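Local coordinates for nicotinate phosphoribosyltransferase (Vibrio cholerae, PDB 4HL7), which probably catalyses the ATP-dependent formation of nicotinate ribonucleotide from nicotinate and phosphoribosyl diphosphate, a step of NAD biosynthesis, at residues A[262-267]-A[286-291]. Residues are numbered along the deposited sequence; the frame is centred on the assembly and turned at random.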
loop_
_atom_site.group_PDB
_atom_site.type_symbol
_atom_site.label_atom_id
_atom_site.label_comp_id
_atom_site.label_asym_id
_atom_site.label_seq_id
_atom_site.Cartn_x
_atom_site.Cartn_y
_atom_site.Cartn_z
HETATM N N MSE A 262 5.596 -17.724 -3.235
HETATM C CA MSE A 262 5.548 -16.242 -3.159
HETATM C C MSE A 262 5.811 -15.788 -1.733
HETATM O O MSE A 262 5.259 -16.354 -0.776
HETATM C CB MSE A 262 4.186 -15.739 -3.670
HETATM C CG MSE A 262 3.829 -14.233 -3.523
HETATM SE SE MSE A 262 5.100 -13.313 -4.727
HETATM C CE MSE A 262 4.408 -13.779 -6.578
ATOM N N LEU A 263 6.616 -14.729 -1.587
ATOM C CA LEU A 263 6.695 -14.031 -0.262
ATOM C C LEU A 263 5.305 -13.876 0.386
ATOM O O LEU A 263 4.315 -13.465 -0.248
ATOM C CB LEU A 263 7.410 -12.704 -0.394
ATOM C CG LEU A 263 7.629 -11.858 0.888
ATOM C CD1 LEU A 263 8.700 -12.548 1.738
ATOM C CD2 LEU A 263 8.059 -10.461 0.477
ATOM N N ALA A 264 5.225 -14.244 1.657
ATOM C CA ALA A 264 3.985 -14.228 2.368
ATOM C C ALA A 264 4.148 -13.427 3.628
ATOM O O ALA A 264 4.682 -13.941 4.655
ATOM C CB ALA A 264 3.545 -15.632 2.686
ATOM N N ILE A 265 3.791 -12.159 3.545
ATOM C CA ILE A 265 3.810 -11.293 4.737
ATOM C C ILE A 265 2.392 -10.797 4.951
ATOM O O ILE A 265 1.894 -10.041 4.129
ATOM C CB ILE A 265 4.754 -10.063 4.544
ATOM C CG1 ILE A 265 6.220 -10.506 4.359
ATOM C CG2 ILE A 265 4.648 -9.087 5.750
ATOM C CD1 ILE A 265 6.839 -11.180 5.594
ATOM N N ALA A 266 1.749 -11.180 6.067
ATOM C CA ALA A 266 0.306 -10.784 6.326
ATOM C C ALA A 266 0.175 -9.505 7.116
ATOM O O ALA A 266 0.844 -9.335 8.134
ATOM C CB ALA A 266 -0.428 -11.910 7.082
ATOM N N PRO A 267 -0.701 -8.585 6.681
ATOM C CA PRO A 267 -1.091 -7.568 7.650
ATOM C C PRO A 267 -1.974 -8.148 8.756
ATOM O O PRO A 267 -2.691 -9.114 8.538
ATOM C CB PRO A 267 -1.900 -6.575 6.793
ATOM C CG PRO A 267 -2.597 -7.516 5.844
ATOM C CD PRO A 267 -1.595 -8.597 5.499
ATOM N N ASN A 286 3.988 -20.892 10.627
ATOM C CA ASN A 286 5.204 -21.465 10.083
ATOM C C ASN A 286 5.333 -21.234 8.589
ATOM O O ASN A 286 6.392 -20.916 8.107
ATOM C CB ASN A 286 5.258 -22.959 10.377
ATOM C CG ASN A 286 5.895 -23.239 11.753
ATOM O OD1 ASN A 286 6.980 -22.787 12.023
ATOM N ND2 ASN A 286 5.194 -23.974 12.612
ATOM N N ALA A 287 4.227 -21.298 7.881
ATOM C CA ALA A 287 4.329 -21.116 6.440
ATOM C C ALA A 287 4.591 -19.643 6.066
ATOM O O ALA A 287 5.337 -19.369 5.136
ATOM C CB ALA A 287 3.031 -21.583 5.777
ATOM N N TYR A 288 3.972 -18.705 6.785
ATOM C CA TYR A 288 4.179 -17.286 6.476
ATOM C C TYR A 288 5.596 -16.811 6.858
ATOM O O TYR A 288 6.145 -17.228 7.855
ATOM C CB TYR A 288 3.106 -16.438 7.187
ATOM C CG TYR A 288 1.898 -16.274 6.315
ATOM C CD1 TYR A 288 1.677 -15.079 5.643
ATOM C CD2 TYR A 288 0.978 -17.326 6.179
ATOM C CE1 TYR A 288 0.570 -14.919 4.815
ATOM C CE2 TYR A 288 -0.130 -17.191 5.318
ATOM C CZ TYR A 288 -0.285 -15.994 4.623
ATOM O OH TYR A 288 -1.354 -15.831 3.768
ATOM N N ASP A 289 6.169 -15.928 6.046
ATOM C CA ASP A 289 7.473 -15.401 6.275
ATOM C C ASP A 289 7.446 -14.352 7.364
ATOM O O ASP A 289 8.494 -14.019 7.948
ATOM C CB ASP A 289 8.001 -14.809 4.973
ATOM C CG ASP A 289 8.082 -15.876 3.864
ATOM O OD1 ASP A 289 8.791 -16.870 4.083
ATOM O OD2 ASP A 289 7.296 -15.799 2.875
ATOM N N GLY A 290 6.264 -13.821 7.648
ATOM C CA GLY A 290 6.190 -12.802 8.682
ATOM C C GLY A 290 4.906 -11.999 8.566
ATOM O O GLY A 290 3.933 -12.397 7.842
ATOM N N VAL A 291 4.898 -10.856 9.234
ATOM C CA VAL A 291 3.682 -10.052 9.350
ATOM C C VAL A 291 4.041 -8.559 9.205
ATOM O O VAL A 291 5.207 -8.152 9.443
ATOM C CB VAL A 291 2.971 -10.270 10.718
ATOM C CG1 VAL A 291 2.286 -11.637 10.734
ATOM C CG2 VAL A 291 3.978 -10.154 11.919
#
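Asp289 and Ala264 grip each other by two bonds, one in each direction. The carboxylate takes the amide of Ala264 through OD2, with 2.9 Å between Ala264 N and Asp289 OD2, using the anti lone pair in a fairly straight bond (156° at the hydrogen). The backbone amide of Asp289 returns to the carbonyl, Asp289 N to Ala264 O being 2.8 Å, in the carbonyl plane; Gly290 N adds a weak, longer bond to the same oxygen. With CG beside its own backbone N (chi1 -60°), Asp289 brings OD2 back to the chain just ahead of strand 265-267. From there the pairing is regular: Ala266 N donates to Gly290 O at 3.1 Å, and the bridges Ile265-Gly290 and Ala266-Val291 run parallel. These join strand 265-267 to strand 290-293 in the parallel sheet, within a family related to TIM barrels; the intervening helices make this a beta-alpha-beta connection. Ile265 is also backbone-bonded to Ile230, and Ala266, farther along, to Arg292. On the Ala266 and Val291 side, Ala264 CB sits over one face of the Tyr288 ring, 4.0 Å from its centroid, while the phenol OH is bonded to Leu252 O of helix 247-258. On the other side, Ile265 CD1 lies 3.5 Å from Gly290 CA, packed against bare backbone.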